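Local coordinates for protein sulfide-quinone reductase (Aquifex aeolicus, PDB 3HYW) that oxidises hydrogen sulfide with the help of FAD and a quinone, probably building polysulfide at its active site, at residues I96-K108 with Y286-I298. Sequence-based numbering, arbitrary orientation.
Sequences IEYDYLVIATGPK and YKNIFGVGVVTAI. With FAD (flavin-adenine dinucleotide), chain G; SO4 (sulfate ion), chain N.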
ATOM      1  N   ILE A  96       0.863 -34.885  45.051  1.00 39.02           N
ATOM      2  CA  ILE A  96       0.357 -35.762  44.003  1.00 38.74           C
ATOM      3  C   ILE A  96       1.535 -36.300  43.193  1.00 38.43           C
ATOM      4  O   ILE A  96       2.320 -35.533  42.631  1.00 38.47           O
ATOM      5  CB  ILE A  96      -0.653 -35.018  43.088  1.00 38.76           C
ATOM      6  CG1 ILE A  96      -1.837 -34.515  43.917  1.00 39.20           C
ATOM      7  CG2 ILE A  96      -1.172 -35.930  41.985  1.00 38.96           C
ATOM      8  CD1 ILE A  96      -2.187 -33.084  43.682  1.00 40.53           C
ATOM      9  N   GLU A  97       1.661 -37.621  43.152  1.00 38.08           N
ATOM     10  CA  GLU A  97       2.734 -38.269  42.411  1.00 37.85           C
ATOM     11  C   GLU A  97       2.286 -38.505  40.976  1.00 37.15           C
ATOM     12  O   GLU A  97       1.095 -38.701  40.713  1.00 37.68           O
ATOM     13  CB  GLU A  97       3.126 -39.584  43.090  1.00 38.48           C
ATOM     14  CG  GLU A  97       4.567 -40.005  42.857  1.00 40.01           C
ATOM     15  CD  GLU A  97       5.184 -40.618  44.093  1.00 42.58           C
ATOM     16  OE1 GLU A  97       5.639 -39.852  44.971  1.00 44.11           O
ATOM     17  OE2 GLU A  97       5.220 -41.866  44.186  1.00 43.60           O
ATOM     18  N   TYR A  98       3.229 -38.460  40.040  1.00 35.93           N
ATOM     19  CA  TYR A  98       2.898 -38.679  38.634  1.00 34.56           C
ATOM     20  C   TYR A  98       3.902 -39.585  37.935  1.00 34.06           C
ATOM     21  O   TYR A  98       5.064 -39.668  38.333  1.00 33.97           O
ATOM     22  CB  TYR A  98       2.760 -37.342  37.883  1.00 34.26           C
ATOM     23  CG  TYR A  98       4.026 -36.510  37.800  1.00 33.63           C
ATOM     24  CD1 TYR A  98       4.227 -35.427  38.657  1.00 33.78           C
ATOM     25  CD2 TYR A  98       5.016 -36.796  36.854  1.00 32.72           C
ATOM     26  CE1 TYR A  98       5.388 -34.651  38.579  1.00 33.14           C
ATOM     27  CE2 TYR A  98       6.179 -36.033  36.770  1.00 32.94           C
ATOM     28  CZ  TYR A  98       6.357 -34.963  37.633  1.00 32.95           C
ATOM     29  OH  TYR A  98       7.506 -34.215  37.559  1.00 31.95           O
ATOM     30  N   ASP A  99       3.432 -40.266  36.895  1.00 33.55           N
ATOM     31  CA  ASP A  99       4.300 -40.987  35.973  1.00 32.97           C
ATOM     32  C   ASP A  99       4.664 -40.053  34.819  1.00 33.20           C
ATOM     33  O   ASP A  99       5.796 -40.060  34.326  1.00 33.25           O
ATOM     34  CB  ASP A  99       3.594 -42.245  35.464  1.00 32.54           C
ATOM     35  CG  ASP A  99       3.321 -43.246  36.576  1.00 31.91           C
ATOM     36  OD1 ASP A  99       4.246 -43.505  37.366  1.00 30.91           O
ATOM     37  OD2 ASP A  99       2.190 -43.762  36.667  1.00 30.15           O
ATOM     38  N   TYR A 100       3.688 -39.253  34.398  1.00 33.10           N
ATOM     39  CA  TYR A 100       3.902 -38.206  33.396  1.00 33.14           C
ATOM     40  C   TYR A 100       3.225 -36.927  33.857  1.00 32.91           C
ATOM     41  O   TYR A 100       2.186 -36.980  34.512  1.00 33.30           O
ATOM     42  CB  TYR A 100       3.348 -38.628  32.031  1.00 33.27           C
ATOM     43  CG  TYR A 100       3.903 -39.934  31.518  1.00 34.03           C
ATOM     44  CD1 TYR A 100       4.978 -39.962  30.632  1.00 34.72           C
ATOM     45  CD2 TYR A 100       3.349 -41.150  31.922  1.00 34.73           C
ATOM     46  CE1 TYR A 100       5.494 -41.173  30.175  1.00 34.46           C
ATOM     47  CE2 TYR A 100       3.858 -42.356  31.479  1.00 34.48           C
ATOM     48  CZ  TYR A 100       4.923 -42.365  30.606  1.00 34.62           C
ATOM     49  OH  TYR A 100       5.412 -43.573  30.163  1.00 34.13           O
ATOM     50  N   LEU A 101       3.817 -35.785  33.513  1.00 32.54           N
ATOM     51  CA  LEU A 101       3.276 -34.481  33.883  1.00 32.03           C
ATOM     52  C   LEU A 101       3.087 -33.595  32.655  1.00 31.83           C
ATOM     53  O   LEU A 101       3.997 -33.457  31.840  1.00 31.48           O
ATOM     54  CB  LEU A 101       4.206 -33.771  34.880  1.00 32.03           C
ATOM     55  CG  LEU A 101       3.842 -32.332  35.270  1.00 31.85           C
ATOM     56  CD1 LEU A 101       2.654 -32.326  36.215  1.00 31.81           C
ATOM     57  CD2 LEU A 101       5.013 -31.593  35.885  1.00 31.80           C
ATOM     58  N   VAL A 102       1.903 -33.001  32.541  1.00 31.67           N
ATOM     59  CA  VAL A 102       1.625 -32.013  31.493  1.00 31.66           C
ATOM     60  C   VAL A 102       1.407 -30.637  32.129  1.00 31.51           C
ATOM     61  O   VAL A 102       0.472 -30.440  32.913  1.00 31.53           O
ATOM     62  CB  VAL A 102       0.381 -32.388  30.645  1.00 31.54           C
ATOM     63  CG1 VAL A 102       0.132 -31.346  29.564  1.00 31.41           C
ATOM     64  CG2 VAL A 102       0.542 -33.763  30.029  1.00 31.07           C
ATOM     65  N   ILE A 103       2.271 -29.691  31.782  1.00 31.42           N
ATOM     66  CA  ILE A 103       2.148 -28.323  32.276  1.00 31.44           C
ATOM     67  C   ILE A 103       1.413 -27.475  31.247  1.00 31.45           C
ATOM     68  O   ILE A 103       1.886 -27.303  30.116  1.00 32.00           O
ATOM     69  CB  ILE A 103       3.523 -27.701  32.634  1.00 31.02           C
ATOM     70  CG1 ILE A 103       4.291 -28.636  33.580  1.00 31.30           C
ATOM     71  CG2 ILE A 103       3.328 -26.297  33.250  1.00 30.57           C
ATOM     72  CD1 ILE A 103       5.748 -28.284  33.783  1.00 31.08           C
ATOM     73  N   ALA A 104       0.250 -26.959  31.644  1.00 31.40           N
ATOM     74  CA  ALA A 104      -0.616 -26.189  30.745  1.00 31.35           C
ATOM     75  C   ALA A 104      -1.315 -25.027  31.471  1.00 31.45           C
ATOM     76  O   ALA A 104      -2.537 -24.843  31.361  1.00 31.06           O
ATOM     77  CB  ALA A 104      -1.642 -27.117  30.085  1.00 31.20           C
ATOM     78  N   THR A 105      -0.523 -24.245  32.195  1.00 31.04           N
ATOM     79  CA  THR A 105      -1.026 -23.195  33.077  1.00 31.43           C
ATOM     80  C   THR A 105      -1.383 -21.869  32.377  1.00 31.61           C
ATOM     81  O   THR A 105      -1.864 -20.940  33.020  1.00 31.25           O
ATOM     82  CB  THR A 105      -0.015 -22.894  34.211  1.00 31.31           C
ATOM     83  OG1 THR A 105       1.281 -22.693  33.649  1.00 31.23           O
ATOM     84  CG2 THR A 105       0.055 -24.045  35.192  1.00 31.49           C
ATOM     85  N   GLY A 106      -1.147 -21.780  31.073  1.00 32.21           N
ATOM     86  CA  GLY A 106      -1.495 -20.571  30.319  1.00 33.00           C
ATOM     87  C   GLY A 106      -0.539 -19.419  30.599  1.00 33.67           C
ATOM     88  O   GLY A 106       0.524 -19.628  31.181  1.00 33.37           O
ATOM     89  N   PRO A 107      -0.910 -18.194  30.178  1.00 34.23           N
ATOM     90  CA  PRO A 107      -0.065 -17.016  30.441  1.00 34.88           C
ATOM     91  C   PRO A 107      -0.122 -16.512  31.882  1.00 35.40           C
ATOM     92  O   PRO A 107      -1.203 -16.427  32.477  1.00 35.98           O
ATOM     93  CB  PRO A 107      -0.641 -15.946  29.506  1.00 34.61           C
ATOM     94  CG  PRO A 107      -2.044 -16.359  29.229  1.00 35.21           C
ATOM     95  CD  PRO A 107      -2.122 -17.862  29.405  1.00 34.14           C
ATOM     96  N   LYS A 108       1.037 -16.177  32.438  1.00 36.12           N
ATOM     97  CA  LYS A 108       1.063 -15.324  33.615  1.00 36.08           C
ATOM     98  C   LYS A 108       1.248 -13.884  33.145  1.00 35.51           C
ATOM     99  O   LYS A 108       2.192 -13.571  32.422  1.00 35.62           O
ATOM    100  CB  LYS A 108       2.147 -15.745  34.603  1.00 36.64           C
ATOM    101  CG  LYS A 108       2.233 -14.847  35.825  1.00 38.11           C
ATOM    102  CD  LYS A 108       2.527 -15.635  37.071  1.00 41.55           C
ATOM    103  CE  LYS A 108       2.739 -14.712  38.252  1.00 42.90           C
ATOM    104  NZ  LYS A 108       3.524 -15.382  39.326  1.00 44.33           N
ATOM    105  N   TYR A 286      13.890 -33.840  31.736  1.00 32.22           N
ATOM    106  CA  TYR A 286      12.929 -34.754  32.340  1.00 32.46           C
ATOM    107  C   TYR A 286      11.935 -35.180  31.267  1.00 32.65           C
ATOM    108  O   TYR A 286      11.008 -34.444  30.922  1.00 32.40           O
ATOM    109  CB  TYR A 286      12.235 -34.107  33.545  1.00 32.35           C
ATOM    110  CG  TYR A 286      13.190 -33.687  34.649  1.00 32.36           C
ATOM    111  CD1 TYR A 286      13.627 -32.366  34.757  1.00 32.31           C
ATOM    112  CD2 TYR A 286      13.661 -34.616  35.586  1.00 31.99           C
ATOM    113  CE1 TYR A 286      14.511 -31.972  35.771  1.00 32.17           C
ATOM    114  CE2 TYR A 286      14.539 -34.235  36.598  1.00 32.20           C
ATOM    115  CZ  TYR A 286      14.960 -32.911  36.683  1.00 32.34           C
ATOM    116  OH  TYR A 286      15.825 -32.535  37.687  1.00 32.20           O
ATOM    117  N   LYS A 287      12.156 -36.377  30.736  1.00 32.91           N
ATOM    118  CA  LYS A 287      11.456 -36.854  29.545  1.00 33.24           C
ATOM    119  C   LYS A 287       9.974 -37.165  29.785  1.00 32.82           C
ATOM    120  O   LYS A 287       9.211 -37.334  28.832  1.00 32.73           O
ATOM    121  CB  LYS A 287      12.186 -38.068  28.955  1.00 33.66           C
ATOM    122  CG  LYS A 287      13.588 -37.728  28.438  1.00 36.13           C
ATOM    123  CD  LYS A 287      14.094 -38.770  27.437  1.00 39.14           C
ATOM    124  CE  LYS A 287      15.308 -38.257  26.663  1.00 41.33           C
ATOM    125  NZ  LYS A 287      15.053 -36.942  25.986  1.00 42.28           N
ATOM    126  N   ASN A 288       9.577 -37.216  31.059  1.00 32.24           N
ATOM    127  CA  ASN A 288       8.179 -37.439  31.431  1.00 31.93           C
ATOM    128  C   ASN A 288       7.416 -36.140  31.728  1.00 31.98           C
ATOM    129  O   ASN A 288       6.270 -36.175  32.185  1.00 32.25           O
ATOM    130  CB  ASN A 288       8.075 -38.436  32.600  1.00 31.67           C
ATOM    131  CG  ASN A 288       8.648 -37.895  33.905  1.00 31.00           C
ATOM    132  OD1 ASN A 288       9.572 -37.092  33.907  1.00 30.14           O
ATOM    133  ND2 ASN A 288       8.100 -38.355  35.025  1.00 31.42           N
ATOM    134  N   ILE A 289       8.059 -35.003  31.460  1.00 31.85           N
ATOM    135  CA  ILE A 289       7.411 -33.690  31.573  1.00 31.67           C
ATOM    136  C   ILE A 289       7.188 -33.102  30.181  1.00 31.65           C
ATOM    137  O   ILE A 289       8.100 -33.066  29.356  1.00 31.30           O
ATOM    138  CB  ILE A 289       8.221 -32.692  32.451  1.00 31.75           C
ATOM    139  CG1 ILE A 289       8.342 -33.209  33.894  1.00 31.57           C
ATOM    140  CG2 ILE A 289       7.573 -31.302  32.428  1.00 31.59           C
ATOM    141  CD1 ILE A 289       9.180 -32.328  34.815  1.00 31.29           C
ATOM    142  N   PHE A 290       5.955 -32.662  29.939  1.00 31.82           N
ATOM    143  CA  PHE A 290       5.564 -32.075  28.671  1.00 31.85           C
ATOM    144  C   PHE A 290       4.929 -30.709  28.951  1.00 32.20           C
ATOM    145  O   PHE A 290       4.373 -30.477  30.028  1.00 32.38           O
ATOM    146  CB  PHE A 290       4.574 -32.995  27.931  1.00 31.57           C
ATOM    147  CG  PHE A 290       5.158 -34.329  27.532  1.00 31.47           C
ATOM    148  CD1 PHE A 290       5.223 -35.378  28.444  1.00 31.33           C
ATOM    149  CD2 PHE A 290       5.639 -34.538  26.247  1.00 31.00           C
ATOM    150  CE1 PHE A 290       5.773 -36.605  28.084  1.00 31.27           C
ATOM    151  CE2 PHE A 290       6.180 -35.766  25.872  1.00 31.37           C
ATOM    152  CZ  PHE A 290       6.250 -36.796  26.789  1.00 30.71           C
ATOM    153  N   GLY A 291       5.041 -29.797  27.994  1.00 32.12           N
ATOM    154  CA  GLY A 291       4.380 -28.498  28.104  1.00 31.82           C
ATOM    155  C   GLY A 291       3.403 -28.329  26.957  1.00 32.10           C
ATOM    156  O   GLY A 291       3.699 -28.707  25.821  1.00 32.23           O
ATOM    157  N   VAL A 292       2.231 -27.764  27.247  1.00 31.88           N
ATOM    158  CA  VAL A 292       1.221 -27.528  26.215  1.00 31.48           C
ATOM    159  C   VAL A 292       0.639 -26.135  26.422  1.00 31.71           C
ATOM    160  O   VAL A 292       0.291 -25.768  27.537  1.00 31.66           O
ATOM    161  CB  VAL A 292       0.075 -28.588  26.259  1.00 31.26           C
ATOM    162  CG1 VAL A 292      -1.029 -28.266  25.252  1.00 31.31           C
ATOM    163  CG2 VAL A 292       0.606 -29.988  25.999  1.00 30.71           C
ATOM    164  N   GLY A 293       0.556 -25.357  25.347  1.00 31.60           N
ATOM    165  CA  GLY A 293      -0.076 -24.051  25.415  1.00 31.63           C
ATOM    166  C   GLY A 293       0.854 -22.862  25.495  1.00 31.70           C
ATOM    167  O   GLY A 293       2.024 -22.936  25.108  1.00 31.57           O
ATOM    168  N   VAL A 294       0.311 -21.753  26.001  1.00 31.40           N
ATOM    169  CA  VAL A 294       1.016 -20.473  26.071  1.00 31.19           C
ATOM    170  C   VAL A 294       2.225 -20.538  27.004  1.00 31.22           C
ATOM    171  O   VAL A 294       3.203 -19.806  26.831  1.00 31.02           O
ATOM    172  CB  VAL A 294       0.048 -19.344  26.548  1.00 31.19           C
ATOM    173  CG1 VAL A 294       0.794 -18.042  26.778  1.00 31.43           C
ATOM    174  CG2 VAL A 294      -1.071 -19.142  25.527  1.00 31.17           C
ATOM    175  N   VAL A 295       2.154 -21.425  27.987  1.00 31.40           N
ATOM    176  CA  VAL A 295       3.216 -21.571  28.976  1.00 31.66           C
ATOM    177  C   VAL A 295       4.517 -22.139  28.387  1.00 31.73           C
ATOM    178  O   VAL A 295       5.552 -22.120  29.047  1.00 31.24           O
ATOM    179  CB  VAL A 295       2.746 -22.419  30.190  1.00 31.34           C
ATOM    180  CG1 VAL A 295       2.753 -23.916  29.861  1.00 31.62           C
ATOM    181  CG2 VAL A 295       3.618 -22.125  31.412  1.00 32.11           C
ATOM    182  N   THR A 296       4.459 -22.649  27.159  1.00 32.00           N
ATOM    183  CA  THR A 296       5.648 -23.228  26.507  1.00 32.10           C
ATOM    184  C   THR A 296       6.613 -22.158  25.987  1.00 32.11           C
ATOM    185  O   THR A 296       6.195 -21.165  25.396  1.00 32.97           O
ATOM    186  CB  THR A 296       5.287 -24.215  25.367  1.00 32.02           C
ATOM    187  OG1 THR A 296       4.511 -23.558  24.351  1.00 30.73           O
ATOM    188  CG2 THR A 296       4.516 -25.406  25.923  1.00 31.55           C
ATOM    189  N   ALA A 297       7.907 -22.369  26.207  1.00 31.86           N
ATOM    190  CA  ALA A 297       8.918 -21.434  25.725  1.00 31.94           C
ATOM    191  C   ALA A 297       9.211 -21.685  24.245  1.00 32.10           C
ATOM    192  O   ALA A 297       9.873 -22.661  23.879  1.00 31.98           O
ATOM    193  CB  ALA A 297      10.188 -21.543  26.557  1.00 31.71           C
ATOM    194  N   ILE A 298       8.705 -20.800  23.394  1.00 32.25           N
ATOM    195  CA  ILE A 298       8.961 -20.883  21.962  1.00 32.35           C
ATOM    196  C   ILE A 298       9.686 -19.599  21.576  1.00 32.57           C
ATOM    197  O   ILE A 298       9.199 -18.513  21.884  1.00 32.10           O
ATOM    198  CB  ILE A 298       7.651 -21.035  21.134  1.00 32.12           C
ATOM    199  CG1 ILE A 298       6.879 -22.294  21.540  1.00 32.46           C
ATOM    200  CG2 ILE A 298       7.952 -21.096  19.626  1.00 31.57           C
ATOM    201  CD1 ILE A 298       5.534 -22.429  20.831  1.00 32.21           C
TER
HETATM  202  PA  FAD G 441      -5.580 -21.086  29.325  1.00 23.13           P
HETATM  203  O1A FAD G 441      -6.646 -21.558  28.370  1.00 21.98           O
HETATM  204  O2A FAD G 441      -5.587 -19.662  29.788  1.00 24.09           O
HETATM  205  O5B FAD G 441      -5.654 -22.066  30.586  1.00 24.67           O
HETATM  206  C5B FAD G 441      -4.718 -22.066  31.651  1.00 24.01           C
HETATM  207  C4B FAD G 441      -5.387 -22.768  32.822  1.00 24.36           C
HETATM  208  O4B FAD G 441      -4.431 -23.034  33.847  1.00 25.28           O
HETATM  209  C3B FAD G 441      -6.450 -21.886  33.459  1.00 25.54           C
HETATM  210  O3B FAD G 441      -7.581 -22.699  33.790  1.00 25.86           O
HETATM  211  C2B FAD G 441      -5.778 -21.362  34.713  1.00 25.73           C
HETATM  212  O2B FAD G 441      -6.724 -21.048  35.732  1.00 26.92           O
HETATM  213  C1B FAD G 441      -4.900 -22.537  35.100  1.00 25.75           C
HETATM  214  N9A FAD G 441      -3.738 -22.203  35.967  1.00 26.20           N
HETATM  215  C8A FAD G 441      -2.933 -21.122  35.885  1.00 26.17           C
HETATM  216  N7A FAD G 441      -1.981 -21.213  36.847  1.00 26.59           N
HETATM  217  C5A FAD G 441      -2.204 -22.357  37.535  1.00 26.19           C
HETATM  218  C6A FAD G 441      -1.576 -22.976  38.615  1.00 26.33           C
HETATM  219  N6A FAD G 441      -0.494 -22.408  39.195  1.00 25.81           N
HETATM  220  N1A FAD G 441      -2.057 -24.158  39.082  1.00 26.27           N
HETATM  221  C2A FAD G 441      -3.131 -24.738  38.519  1.00 26.78           C
HETATM  222  N3A FAD G 441      -3.756 -24.162  37.480  1.00 26.57           N
HETATM  223  C4A FAD G 441      -3.309 -22.979  36.970  1.00 26.06           C
HETATM  224  N1  FAD G 441      -6.512 -18.051  20.153  1.00 22.93           N
HETATM  225  C2  FAD G 441      -7.158 -18.333  18.990  1.00 23.66           C
HETATM  226  O2  FAD G 441      -6.781 -19.291  18.285  1.00 24.10           O
HETATM  227  N3  FAD G 441      -8.220 -17.601  18.575  1.00 23.08           N
HETATM  228  C4  FAD G 441      -8.657 -16.565  19.321  1.00 23.39           C
HETATM  229  O4  FAD G 441      -9.718 -15.807  18.915  1.00 23.55           O
HETATM  230  C4X FAD G 441      -8.011 -16.257  20.512  1.00 23.22           C
HETATM  231  N5  FAD G 441      -8.450 -15.213  21.251  1.00 23.21           N
HETATM  232  C5X FAD G 441      -7.843 -14.899  22.417  1.00 23.05           C
HETATM  233  C6  FAD G 441      -8.325 -13.824  23.171  1.00 23.03           C
HETATM  234  C7  FAD G 441      -7.713 -13.472  24.370  1.00 23.35           C
HETATM  235  C7M FAD G 441      -8.265 -12.294  25.151  1.00 23.27           C
HETATM  236  C8  FAD G 441      -6.610 -14.206  24.812  1.00 23.43           C
HETATM  237  C8M FAD G 441      -5.892 -13.876  26.106  1.00 23.84           C
HETATM  238  C9  FAD G 441      -6.132 -15.276  24.050  1.00 23.15           C
HETATM  239  C9A FAD G 441      -6.748 -15.648  22.844  1.00 23.25           C
HETATM  240  N10 FAD G 441      -6.301 -16.705  22.103  1.00 23.61           N
HETATM  241  C10 FAD G 441      -6.919 -17.014  20.933  1.00 23.12           C
HETATM  242  C1' FAD G 441      -5.094 -17.452  22.527  1.00 23.08           C
HETATM  243  C2' FAD G 441      -5.213 -18.825  23.155  1.00 22.43           C
HETATM  244  O2' FAD G 441      -6.057 -19.666  22.358  1.00 23.62           O
HETATM  245  C3' FAD G 441      -5.698 -18.676  24.598  1.00 22.62           C
HETATM  246  O3' FAD G 441      -4.768 -17.842  25.329  1.00 20.36           O
HETATM  247  C4' FAD G 441      -5.827 -20.031  25.282  1.00 22.58           C
HETATM  248  O4' FAD G 441      -6.658 -19.865  26.439  1.00 23.25           O
HETATM  249  C5' FAD G 441      -4.463 -20.579  25.684  1.00 21.62           C
HETATM  250  O5' FAD G 441      -4.608 -21.885  26.234  1.00 22.49           O
HETATM  251  P   FAD G 441      -3.748 -22.385  27.504  1.00 21.98           P
HETATM  252  O1P FAD G 441      -4.215 -23.775  27.844  1.00 21.34           O
HETATM  253  O2P FAD G 441      -2.274 -22.136  27.270  1.00 20.22           O
HETATM  254  O3P FAD G 441      -4.137 -21.366  28.691  1.00 21.19           O
HETATM  255  S   SO4 N 433       1.580 -19.432  40.001  0.50 32.02           S
HETATM  256  O1  SO4 N 433       1.096 -18.883  41.256  0.50 32.04           O
HETATM  257  O2  SO4 N 433       2.446 -18.426  39.391  0.50 31.58           O
HETATM  258  O3  SO4 N 433       2.316 -20.671  40.235  0.50 29.31           O
HETATM  259  O4  SO4 N 433       0.432 -19.696  39.138  0.50 31.34           O
HETATM  260  O   HOH W   1       9.714 -35.322  36.214  1.00 27.64           O
HETATM  261  O   HOH W   2      -0.322 -23.201  28.750  1.00 18.50           O
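Tyr98 turns the edge of its ring to Asn288, CE2 lying 3.5 Å from ND2, while a water joins the Tyr98 hydroxyl to Asn288 OD1. With CG between its backbone N and carbonyl carbon (chi1 67°), Asn288 reaches back to Asp99, ND2 donating to Asp99 O at 3.0 Å from above the carbonyl plane; Asn86 OD1 takes another ND2 bond. Were an alanine here, Asp99 O and Asn86 OD1 would probably lose their shared amide donor. From Leu101 backbone hydrogen bonds run alternately between the strands: Leu101 N donates to Asn288 O (2.8 Å), Phe290 N to Leu101 O, Ile103 N to Phe290 O and Val292 N to Ile103 O, the ladder of a parallel pair. Val102, on the same face as Phe290, puts CG1 3.8 Å from Val292 CG2; on the face of Leu101 and Ile289, Ile103 CD1 packs on Ile289 CG2. Past the strand, Thr105 OG1 lies against Val295 CG2 and Pro107 CB against Val294 CG1 (3.7 Å). A water accepts from Gly106 N and Val295 N and donates to Val292 O and FAD O2P, to which Val294 N donates at 2.9 Å. Adjacent parallel strands whose C-terminal loops meet at the FAD diphosphate are characteristic of the Rossmann-type FAD domain of pyridine nucleotide-disulphide oxidoreductases.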